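Local coordinates for protein Amuc_1100 (Akkermansia muciniphila, PDB 6KNY) that is of unknown function but is probably anchored to a membrane by a transmembrane helix, from which this soluble domain projects, at residues S100-S108 and L120-V131; L200-E211 and Q264-V274. All coordinates share one frame; numbering follows the deposited sequence.

Overall arrangement
The helix 117-134 belongs to contact 1 and lies against contact 2: loop 100-108 packs on one flank through apolar side chains, while Phe122, Ala126 and Leu130 reach the strands from another. In contact 2 the strands 201-210 and 265-276 pair edge to edge at one margin of the mixed sheet. The two centres are about 17 Å apart, yet the contacts touch directly. Phe122 CE2 of the helix lies 3.5 Å from Leu273 CD2 of the strand, and Ala126 CB is 3.6 Å from the same methyl. Farther along, Leu130 CD2 comes within 3.7 Å of Phe201 CZ. Helix 117-134 is thus sandwiched between loop and sheet, and the contacts follow one another along the chain.

Contact 1 (S100-S108 and L120-V131); sequences SWLGFQVYS and LGFELKAINSLV
The type I' turn Trp101-Phe104, which follows the helix 97-100, presses two side chains onto one flank of the helix 117-134. Its first inner residue, Leu102, has positive phi (63°) and spreads its two methyls along the helix: CD1 lies 4.0 Å from Leu124 CD1, the side chains crossing at about a right angle, while CD2 lies 3.9 Å from Val131 CG2. The carbonyl Leu102 O rests 3.6 Å from Ile127 CG2.

Phe104 fills the next position toward the helix start. With CG anti to its own carbonyl carbon (chi1 -59°), the ring reaches the backbone itself, Phe104 CZ standing 3.6 Å from Leu124 N. Leu120 CD2 meets the ring edge in its plane, 4.0 Å from Phe104 CE1, and Ile127 CD1 approaches Phe104 CE2 obliquely. The Glu123 carboxylate stands almost perpendicular to the ring, at 84°, its OE1 held by a salt bridge to Arg147. Tyr107 extends the apolar row, its CE2 3.7 Å from Leu120 CD1, while its hydroxyl bonds to Glu153.

Phe73 of helix 70-91 meets Phe104 edge-to-face and also touches Leu120 and Leu124; beyond Ile127 lies Leu175 of strand 170-181.

Contact 2 (L200-E211 and Q264-V274); sequences LFTVNSIRIRNE and QVFVQVSLNLV
Ser270 O is gripped by two successive amides: Asn204 N donates at 2.8 Å along a bent path, and Ser205 N adds a weak, straighter bond. Two residues facing one define a classic beta bulge, and the register shifts by one there. Asn204, with CG opposite its backbone N, also turns ND2 toward Ser270 OG, but that bond is weak and, since the Ser270 side chain has two conformers, doubtful.

On both sides of the bulge the strands 201-210 and 265-276 pair antiparallel, but not with one direction throughout: the segment 205-210 runs at 173° to 265-274, whereas 201-203 runs at 143°, so the chain turns a corner at Asn204. Strand 201-210 is outermost in the chain's mixed sheet, and strand 265-276 bonds through its other edge to strand 170-181. Reciprocal bonds join Arg207 with Gln268 and Arg209 with Phe266, Phe266 N reaching Arg209 O at 2.8 Å. At the other end, a water bridges Leu200 N and Val274 O.

The face carrying Phe201, Val203, Ile206 and Ile208 is largely apolar. Ile208 CG2 sits 3.5 Å from Val265 CG1, and Ile206 CD1 is 3.8 Å from Val267 CG1. Leu273 CD1 stands over the centre of the Phe201 ring in a CH-pi contact, 3.9 Å from its centroid and 12° off the normal. A serine in place of Phe201 would probably leave Leu273 CD1 without its ring face and open a gap beside Leu130 of helix 117-134. Thr202 CG2 packs at 3.6 Å on Asn272 CB on the opposite face, where Gln268 OE1 bonds to Lys144.

Contact 1 (S100-S108 and L120-V131)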
loop_
_atom_site.group_PDB
_atom_site.type_symbol
_atom_site.label_atom_id
_atom_site.label_comp_id
_atom_site.label_asym_id
_atom_site.label_seq_id
_atom_site.Cartn_x
_atom_site.Cartn_y
_atom_site.Cartn_z
ATOM N N SER A 100 8.951 7.323 0.894
ATOM C CA SER A 100 8.629 7.381 2.318
ATOM C C SER A 100 7.266 8.001 2.548
ATOM O O SER A 100 6.697 7.811 3.620
ATOM C CB SER A 100 9.687 8.170 3.096
ATOM O OG SER A 100 9.697 9.537 2.699
ATOM N N TRP A 101 6.712 8.690 1.554
ATOM C CA TRP A 101 5.390 9.277 1.688
ATOM C C TRP A 101 4.265 8.309 1.343
ATOM O O TRP A 101 3.098 8.714 1.362
ATOM C CB TRP A 101 5.279 10.523 0.818
ATOM C CG TRP A 101 5.931 11.703 1.444
ATOM C CD1 TRP A 101 7.152 12.242 1.120
ATOM C CD2 TRP A 101 5.411 12.501 2.517
ATOM N NE1 TRP A 101 7.415 13.324 1.924
ATOM C CE2 TRP A 101 6.369 13.505 2.792
ATOM C CE3 TRP A 101 4.235 12.459 3.276
ATOM C CZ2 TRP A 101 6.184 14.461 3.793
ATOM C CZ3 TRP A 101 4.051 13.414 4.271
ATOM C CH2 TRP A 101 5.022 14.396 4.526
ATOM N N LEU A 102 4.588 7.060 0.993
ATOM C CA LEU A 102 3.614 5.974 0.856
ATOM C C LEU A 102 2.578 6.231 -0.241
ATOM O O LEU A 102 1.464 5.698 -0.175
ATOM C CB LEU A 102 2.906 5.711 2.192
ATOM C CG LEU A 102 3.839 5.181 3.280
ATOM C CD1 LEU A 102 3.153 5.233 4.647
ATOM C CD2 LEU A 102 4.324 3.767 2.954
ATOM N N GLY A 103 2.918 7.049 -1.238
ATOM C CA GLY A 103 2.006 7.440 -2.297
ATOM C C GLY A 103 1.190 8.686 -2.023
ATOM O O GLY A 103 0.369 9.077 -2.871
ATOM N N PHE A 104 1.379 9.333 -0.876
ATOM C CA PHE A 104 0.515 10.439 -0.483
ATOM C C PHE A 104 1.292 11.745 -0.305
ATOM O O PHE A 104 0.899 12.597 0.501
ATOM C CB PHE A 104 -0.231 10.097 0.808
ATOM C CG PHE A 104 -1.097 8.851 0.730
ATOM C CD1 PHE A 104 -2.440 8.935 0.350
ATOM C CD2 PHE A 104 -0.586 7.606 1.084
ATOM C CE1 PHE A 104 -3.246 7.791 0.328
ATOM C CE2 PHE A 104 -1.389 6.457 1.056
ATOM C CZ PHE A 104 -2.707 6.549 0.671
ATOM N N GLN A 105 2.386 11.940 -1.058
ATOM C CA GLN A 105 3.144 13.180 -0.911
ATOM C C GLN A 105 2.314 14.385 -1.324
ATOM O O GLN A 105 2.556 15.502 -0.854
ATOM C CB GLN A 105 4.447 13.142 -1.721
ATOM C CG GLN A 105 5.379 14.334 -1.395
ATOM C CD GLN A 105 6.764 14.218 -2.018
ATOM O OE1 GLN A 105 6.934 13.596 -3.067
ATOM N NE2 GLN A 105 7.764 14.819 -1.368
ATOM N N VAL A 106 1.311 14.183 -2.174
ATOM C CA VAL A 106 0.410 15.276 -2.526
ATOM C C VAL A 106 -0.280 15.877 -1.296
ATOM O O VAL A 106 -0.780 17.006 -1.348
ATOM C CB VAL A 106 -0.617 14.753 -3.555
ATOM C CG1 VAL A 106 -1.537 13.694 -2.923
ATOM C CG2 VAL A 106 -1.411 15.898 -4.170
ATOM N N TYR A 107 -0.328 15.150 -0.184
ATOM C CA TYR A 107 -0.942 15.659 1.035
ATOM C C TYR A 107 0.090 15.936 2.129
ATOM O O TYR A 107 -0.251 15.942 3.319
ATOM C CB TYR A 107 -2.008 14.676 1.522
ATOM C CG TYR A 107 -3.115 14.456 0.506
ATOM C CD1 TYR A 107 -3.867 15.525 0.033
ATOM C CD2 TYR A 107 -3.385 13.184 0.001
ATOM C CE1 TYR A 107 -4.871 15.338 -0.910
ATOM C CE2 TYR A 107 -4.390 12.985 -0.948
ATOM C CZ TYR A 107 -5.134 14.065 -1.394
ATOM O OH TYR A 107 -6.148 13.899 -2.327
ATOM N N SER A 108 1.352 16.158 1.750
ATOM C CA SER A 108 2.385 16.444 2.744
ATOM C C SER A 108 2.177 17.802 3.401
ATOM O O SER A 108 2.512 17.978 4.580
ATOM C CB SER A 108 3.772 16.377 2.094
ATOM O OG SER A 108 3.832 17.197 0.949
ATOM N N LEU A 120 -9.243 7.681 1.850
ATOM C CA LEU A 120 -7.783 7.740 1.904
ATOM C C LEU A 120 -7.208 7.050 3.140
ATOM O O LEU A 120 -6.087 6.511 3.087
ATOM C CB LEU A 120 -7.325 9.193 1.875
ATOM C CG LEU A 120 -7.622 9.908 0.559
ATOM C CD1 LEU A 120 -7.337 11.398 0.679
ATOM C CD2 LEU A 120 -6.797 9.294 -0.567
ATOM N N GLY A 121 -7.919 7.096 4.274
ATOM C CA GLY A 121 -7.396 6.454 5.476
ATOM C C GLY A 121 -7.373 4.945 5.355
ATOM O O GLY A 121 -6.460 4.287 5.846
ATOM N N PHE A 122 -8.385 4.376 4.698
ATOM C CA PHE A 122 -8.350 2.955 4.379
ATOM C C PHE A 122 -7.150 2.647 3.494
ATOM O O PHE A 122 -6.384 1.725 3.772
ATOM C CB PHE A 122 -9.641 2.530 3.672
ATOM C CG PHE A 122 -9.540 1.192 2.989
ATOM C CD1 PHE A 122 -9.674 0.015 3.721
ATOM C CD2 PHE A 122 -9.273 1.102 1.630
ATOM C CE1 PHE A 122 -9.559 -1.227 3.096
ATOM C CE2 PHE A 122 -9.168 -0.131 1.008
ATOM C CZ PHE A 122 -9.313 -1.288 1.731
ATOM N N GLU A 123 -6.965 3.433 2.430
ATOM C CA GLU A 123 -5.869 3.176 1.492
ATOM C C GLU A 123 -4.516 3.357 2.160
ATOM O O GLU A 123 -3.597 2.555 1.961
ATOM C CB GLU A 123 -5.990 4.087 0.269
ATOM C CG GLU A 123 -5.078 3.644 -0.847
ATOM C CD GLU A 123 -5.244 4.449 -2.112
ATOM O OE1 GLU A 123 -5.652 5.628 -2.031
ATOM O OE2 GLU A 123 -4.938 3.899 -3.190
ATOM N N LEU A 124 -4.380 4.404 2.974
ATOM C CA LEU A 124 -3.137 4.622 3.705
ATOM C C LEU A 124 -2.849 3.482 4.678
ATOM O O LEU A 124 -1.706 3.027 4.786
ATOM C CB LEU A 124 -3.213 5.962 4.438
ATOM C CG LEU A 124 -2.107 6.284 5.455
ATOM C CD1 LEU A 124 -0.706 6.109 4.850
ATOM C CD2 LEU A 124 -2.298 7.693 6.044
ATOM N N LYS A 125 -3.868 3.008 5.404
ATOM C CA LYS A 125 -3.616 1.922 6.355
ATOM C C LYS A 125 -3.196 0.648 5.637
ATOM O O LYS A 125 -2.299 -0.065 6.108
ATOM C CB LYS A 125 -4.850 1.656 7.233
ATOM C CG LYS A 125 -5.045 2.712 8.322
ATOM C CD LYS A 125 -4.718 2.216 9.763
ATOM C CE LYS A 125 -5.163 3.173 10.891
ATOM N NZ LYS A 125 -4.101 3.560 11.882
ATOM N N ALA A 126 -3.809 0.352 4.482
ATOM C CA ALA A 126 -3.447 -0.849 3.731
ATOM C C ALA A 126 -2.033 -0.746 3.155
ATOM O O ALA A 126 -1.239 -1.699 3.247
ATOM C CB ALA A 126 -4.466 -1.094 2.611
ATOM N N ILE A 127 -1.706 0.396 2.546
ATOM C CA ILE A 127 -0.373 0.578 1.970
ATOM C C ILE A 127 0.682 0.573 3.073
ATOM O O ILE A 127 1.722 -0.093 2.960
ATOM C CB ILE A 127 -0.313 1.872 1.127
ATOM C CG1 ILE A 127 -1.232 1.766 -0.094
ATOM C CG2 ILE A 127 1.159 2.174 0.696
ATOM C CD1 ILE A 127 -1.371 3.073 -0.918
ATOM N N ASN A 128 0.407 1.283 4.172
ATOM C CA ASN A 128 1.315 1.259 5.320
ATOM C C ASN A 128 1.607 -0.160 5.782
ATOM O O ASN A 128 2.754 -0.502 6.080
ATOM C CB ASN A 128 0.751 2.054 6.498
ATOM C CG ASN A 128 1.720 2.071 7.678
ATOM O OD1 ASN A 128 2.821 2.613 7.577
ATOM N ND2 ASN A 128 1.347 1.411 8.756
ATOM N N SER A 129 0.570 -0.989 5.876
ATOM C CA SER A 129 0.766 -2.363 6.329
ATOM C C SER A 129 1.589 -3.158 5.323
ATOM O O SER A 129 2.492 -3.919 5.703
ATOM C CB SER A 129 -0.586 -3.032 6.570
ATOM O OG SER A 129 -0.407 -4.403 6.858
ATOM N N LEU A 130 1.285 -2.999 4.030
ATOM C CA LEU A 130 2.031 -3.690 2.969
ATOM C C LEU A 130 3.511 -3.319 2.982
ATOM O O LEU A 130 4.384 -4.190 3.004
ATOM C CB LEU A 130 1.434 -3.347 1.597
ATOM C CG LEU A 130 2.191 -3.915 0.381
ATOM C CD1 LEU A 130 2.412 -5.422 0.517
ATOM C CD2 LEU A 130 1.450 -3.594 -0.913
ATOM N N VAL A 131 3.818 -2.025 2.939
ATOM C CA VAL A 131 5.222 -1.637 2.859
ATOM C C VAL A 131 5.980 -2.118 4.094
ATOM O O VAL A 131 7.135 -2.554 4.005
ATOM C CB VAL A 131 5.336 -0.121 2.652
ATOM C CG1 VAL A 131 6.798 0.316 2.704
ATOM C CG2 VAL A 131 4.739 0.245 1.293
#

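Contact 2 (L200-E211 and Q264-V274)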
loop_
_atom_site.group_PDB
_atom_site.type_symbol
_atom_site.label_atom_id
_atom_site.label_comp_id
_atom_site.label_asym_id
_atom_site.label_seq_id
_atom_site.Cartn_x
_atom_site.Cartn_y
_atom_site.Cartn_z
ATOM N N LEU A 200 -6.560 -7.054 0.661
ATOM C CA LEU A 200 -6.425 -7.811 -0.584
ATOM C C LEU A 200 -5.778 -6.932 -1.657
ATOM O O LEU A 200 -6.415 -6.011 -2.187
ATOM C CB LEU A 200 -7.788 -8.329 -1.047
ATOM C CG LEU A 200 -7.858 -9.091 -2.386
ATOM C CD1 LEU A 200 -6.947 -10.313 -2.378
ATOM C CD2 LEU A 200 -9.331 -9.511 -2.651
ATOM N N PHE A 201 -4.516 -7.216 -1.973
ATOM C CA PHE A 201 -3.821 -6.596 -3.103
ATOM C C PHE A 201 -3.766 -7.607 -4.233
ATOM O O PHE A 201 -3.319 -8.745 -4.032
ATOM C CB PHE A 201 -2.392 -6.177 -2.743
ATOM C CG PHE A 201 -2.307 -4.992 -1.826
ATOM C CD1 PHE A 201 -2.243 -3.703 -2.338
ATOM C CD2 PHE A 201 -2.243 -5.169 -0.439
ATOM C CE1 PHE A 201 -2.143 -2.603 -1.488
ATOM C CE2 PHE A 201 -2.138 -4.076 0.409
ATOM C CZ PHE A 201 -2.079 -2.798 -0.111
ATOM N N THR A 202 -4.223 -7.207 -5.409
ATOM C CA THR A 202 -4.177 -8.102 -6.548
ATOM C C THR A 202 -3.163 -7.557 -7.544
ATOM O O THR A 202 -2.923 -6.349 -7.601
ATOM C CB THR A 202 -5.574 -8.272 -7.167
ATOM O OG1 THR A 202 -5.535 -9.337 -8.133
ATOM C CG2 THR A 202 -6.027 -6.980 -7.843
ATOM N N VAL A 203 -2.511 -8.456 -8.273
ATOM C CA VAL A 203 -1.370 -8.085 -9.107
ATOM C C VAL A 203 -1.883 -7.798 -10.511
ATOM O O VAL A 203 -2.323 -8.707 -11.222
ATOM C CB VAL A 203 -0.293 -9.177 -9.124
ATOM C CG1 VAL A 203 0.795 -8.836 -10.148
ATOM C CG2 VAL A 203 0.315 -9.349 -7.737
ATOM N N ASN A 204 -1.844 -6.527 -10.902
ATOM C CA ASN A 204 -2.162 -6.155 -12.272
ATOM C C ASN A 204 -1.019 -6.514 -13.213
ATOM O O ASN A 204 -1.244 -7.088 -14.285
ATOM C CB ASN A 204 -2.482 -4.668 -12.342
ATOM C CG ASN A 204 -2.807 -4.215 -13.739
ATOM O OD1 ASN A 204 -3.714 -4.757 -14.390
ATOM N ND2 ASN A 204 -2.065 -3.230 -14.219
ATOM N N SER A 205 0.218 -6.192 -12.835
ATOM C CA SER A 205 1.364 -6.521 -13.677
ATOM C C SER A 205 2.616 -6.444 -12.818
ATOM O O SER A 205 2.605 -5.848 -11.741
ATOM C CB SER A 205 1.475 -5.587 -14.892
ATOM O OG SER A 205 1.823 -4.273 -14.501
ATOM N N ILE A 206 3.695 -7.056 -13.304
ATOM C CA ILE A 206 4.969 -7.041 -12.588
ATOM C C ILE A 206 6.105 -7.110 -13.604
ATOM O O ILE A 206 5.973 -7.753 -14.648
ATOM C CB ILE A 206 5.071 -8.189 -11.561
ATOM C CG1 ILE A 206 6.365 -8.034 -10.730
ATOM C CG2 ILE A 206 4.984 -9.573 -12.239
ATOM C CD1 ILE A 206 6.381 -8.887 -9.469
ATOM N N ARG A 207 7.202 -6.402 -13.317
ATOM C CA ARG A 207 8.455 -6.547 -14.049
ATOM C C ARG A 207 9.543 -6.911 -13.048
ATOM O O ARG A 207 9.645 -6.293 -11.975
ATOM C CB ARG A 207 8.818 -5.271 -14.832
ATOM C CG ARG A 207 9.994 -5.452 -15.844
ATOM C CD ARG A 207 10.305 -4.183 -16.689
ATOM N NE ARG A 207 9.111 -3.499 -17.200
ATOM C CZ ARG A 207 8.916 -3.170 -18.478
ATOM N NH1 ARG A 207 7.798 -2.555 -18.853
ATOM N NH2 ARG A 207 9.837 -3.455 -19.389
ATOM N N ILE A 208 10.321 -7.939 -13.389
ATOM C CA ILE A 208 11.453 -8.424 -12.601
ATOM C C ILE A 208 12.673 -8.411 -13.517
ATOM O O ILE A 208 12.628 -8.974 -14.618
ATOM C CB ILE A 208 11.195 -9.837 -12.053
ATOM C CG1 ILE A 208 9.840 -9.892 -11.317
ATOM C CG2 ILE A 208 12.328 -10.281 -11.130
ATOM C CD1 ILE A 208 9.421 -11.296 -10.924
ATOM N N ARG A 209 13.758 -7.778 -13.075
ATOM C CA ARG A 209 14.900 -7.562 -13.953
ATOM C C ARG A 209 16.197 -7.741 -13.172
ATOM O O ARG A 209 16.382 -7.113 -12.125
ATOM C CB ARG A 209 14.833 -6.158 -14.569
ATOM C CG ARG A 209 15.921 -5.860 -15.573
ATOM C CD ARG A 209 15.342 -5.276 -16.847
ATOM N NE ARG A 209 15.994 -5.811 -18.043
ATOM C CZ ARG A 209 15.456 -5.765 -19.258
ATOM N NH1 ARG A 209 14.263 -5.218 -19.420
ATOM N NH2 ARG A 209 16.099 -6.269 -20.303
ATOM N N ASN A 210 17.073 -8.623 -13.657
ATOM C CA ASN A 210 18.458 -8.625 -13.183
ATOM C C ASN A 210 19.107 -7.280 -13.473
ATOM O O ASN A 210 18.983 -6.746 -14.577
ATOM C CB ASN A 210 19.268 -9.724 -13.868
ATOM C CG ASN A 210 18.876 -11.102 -13.429
ATOM O OD1 ASN A 210 18.308 -11.294 -12.353
ATOM N ND2 ASN A 210 19.200 -12.082 -14.256
ATOM N N GLU A 211 19.784 -6.716 -12.480
ATOM C CA GLU A 211 20.608 -5.556 -12.787
ATOM C C GLU A 211 21.944 -5.985 -13.390
ATOM O O GLU A 211 22.641 -5.160 -13.991
ATOM C CB GLU A 211 20.780 -4.690 -11.531
ATOM C CG GLU A 211 19.452 -4.573 -10.737
ATOM C CD GLU A 211 19.075 -3.158 -10.307
ATOM O OE1 GLU A 211 19.161 -2.229 -11.138
ATOM O OE2 GLU A 211 18.644 -2.984 -9.146
ATOM N N GLN A 264 21.783 -7.933 -7.669
ATOM C CA GLN A 264 20.571 -7.211 -7.315
ATOM C C GLN A 264 19.495 -7.495 -8.352
ATOM O O GLN A 264 19.780 -7.586 -9.551
ATOM C CB GLN A 264 20.819 -5.703 -7.243
ATOM C CG GLN A 264 21.646 -5.231 -6.036
ATOM C CD GLN A 264 20.901 -5.302 -4.713
ATOM O OE1 GLN A 264 21.055 -6.252 -3.947
ATOM N NE2 GLN A 264 20.110 -4.282 -4.428
ATOM N N VAL A 265 18.264 -7.655 -7.876
ATOM C CA VAL A 265 17.097 -7.851 -8.727
ATOM C C VAL A 265 16.150 -6.676 -8.508
ATOM O O VAL A 265 15.871 -6.300 -7.363
ATOM C CB VAL A 265 16.412 -9.190 -8.413
ATOM C CG1 VAL A 265 15.130 -9.341 -9.220
ATOM C CG2 VAL A 265 17.384 -10.352 -8.662
ATOM N N PHE A 266 15.680 -6.083 -9.595
ATOM C CA PHE A 266 14.785 -4.935 -9.528
ATOM C C PHE A 266 13.364 -5.385 -9.844
ATOM O O PHE A 266 13.149 -6.112 -10.823
ATOM C CB PHE A 266 15.256 -3.856 -10.497
ATOM C CG PHE A 266 14.217 -2.812 -10.829
ATOM C CD1 PHE A 266 13.330 -2.993 -11.892
ATOM C CD2 PHE A 266 14.148 -1.630 -10.101
ATOM C CE1 PHE A 266 12.384 -2.022 -12.207
ATOM C CE2 PHE A 266 13.211 -0.650 -10.411
ATOM C CZ PHE A 266 12.329 -0.843 -11.464
ATOM N N VAL A 267 12.431 -4.970 -9.013
ATOM C CA VAL A 267 11.032 -5.286 -9.158
ATOM C C VAL A 267 10.167 -4.061 -9.189
ATOM O O VAL A 267 10.332 -3.174 -8.430
ATOM C CB VAL A 267 10.506 -6.145 -8.009
ATOM C CG1 VAL A 267 9.041 -6.474 -8.192
ATOM C CG2 VAL A 267 11.292 -7.409 -7.880
ATOM N N GLN A 268 9.217 -4.073 -10.088
ATOM C CA GLN A 268 8.227 -3.057 -10.195
ATOM C C GLN A 268 6.913 -3.756 -10.412
ATOM O O GLN A 268 6.734 -4.473 -11.366
ATOM C CB GLN A 268 8.512 -2.063 -11.277
ATOM C CG GLN A 268 7.636 -0.858 -11.096
ATOM C CD GLN A 268 8.010 0.306 -11.969
ATOM O OE1 GLN A 268 8.816 1.155 -11.594
ATOM N NE2 GLN A 268 7.416 0.358 -13.142
ATOM N N VAL A 269 6.013 -3.557 -9.474
ATOM C CA VAL A 269 4.712 -4.180 -9.510
ATOM C C VAL A 269 3.555 -3.192 -9.452
ATOM O O VAL A 269 3.614 -2.230 -8.735
ATOM C CB VAL A 269 4.575 -5.248 -8.408
ATOM C CG1 VAL A 269 4.734 -4.649 -7.043
ATOM C CG2 VAL A 269 3.239 -5.925 -8.494
ATOM N N SER A 270 2.565 -3.488 -10.287
ATOM C CA SER A 270 1.334 -2.713 -10.357
ATOM C C SER A 270 0.263 -3.485 -9.602
ATOM O O SER A 270 -0.004 -4.650 -9.921
ATOM C CB SER A 270 0.932 -2.497 -11.815
ATOM O OG SER A 270 -0.228 -1.708 -11.924
ATOM N N LEU A 271 -0.347 -2.843 -8.606
ATOM C CA LEU A 271 -1.308 -3.510 -7.751
ATOM C C LEU A 271 -2.653 -2.807 -7.816
ATOM O O LEU A 271 -2.736 -1.603 -8.095
ATOM C CB LEU A 271 -0.800 -3.537 -6.312
ATOM C CG LEU A 271 0.558 -4.237 -6.137
ATOM C CD1 LEU A 271 1.180 -3.842 -4.810
ATOM C CD2 LEU A 271 0.410 -5.750 -6.221
ATOM N N ASN A 272 -3.712 -3.576 -7.589
ATOM C CA ASN A 272 -5.023 -3.021 -7.276
ATOM C C ASN A 272 -5.393 -3.504 -5.884
ATOM O O ASN A 272 -5.554 -4.711 -5.663
ATOM C CB ASN A 272 -6.071 -3.429 -8.303
ATOM C CG ASN A 272 -5.867 -2.736 -9.655
ATOM O OD1 ASN A 272 -6.175 -1.559 -9.825
ATOM N ND2 ASN A 272 -5.369 -3.480 -10.621
ATOM N N LEU A 273 -5.472 -2.563 -4.943
ATOM C CA LEU A 273 -6.049 -2.826 -3.630
ATOM C C LEU A 273 -7.560 -2.932 -3.785
ATOM O O LEU A 273 -8.196 -2.031 -4.340
ATOM C CB LEU A 273 -5.684 -1.696 -2.669
ATOM C CG LEU A 273 -6.352 -1.655 -1.287
ATOM C CD1 LEU A 273 -5.965 -2.883 -0.458
ATOM C CD2 LEU A 273 -6.027 -0.319 -0.562
ATOM N N VAL A 274 -8.146 -4.019 -3.303
ATOM C CA VAL A 274 -9.569 -4.270 -3.505
ATOM C C VAL A 274 -10.325 -3.738 -2.287
ATOM O O VAL A 274 -10.178 -4.269 -1.180
ATOM C CB VAL A 274 -9.828 -5.764 -3.737
ATOM C CG1 VAL A 274 -11.319 -6.050 -3.881
ATOM C CG2 VAL A 274 -9.038 -6.237 -4.982
HETATM O O HOH W 1 -8.613 -5.157 0.880
#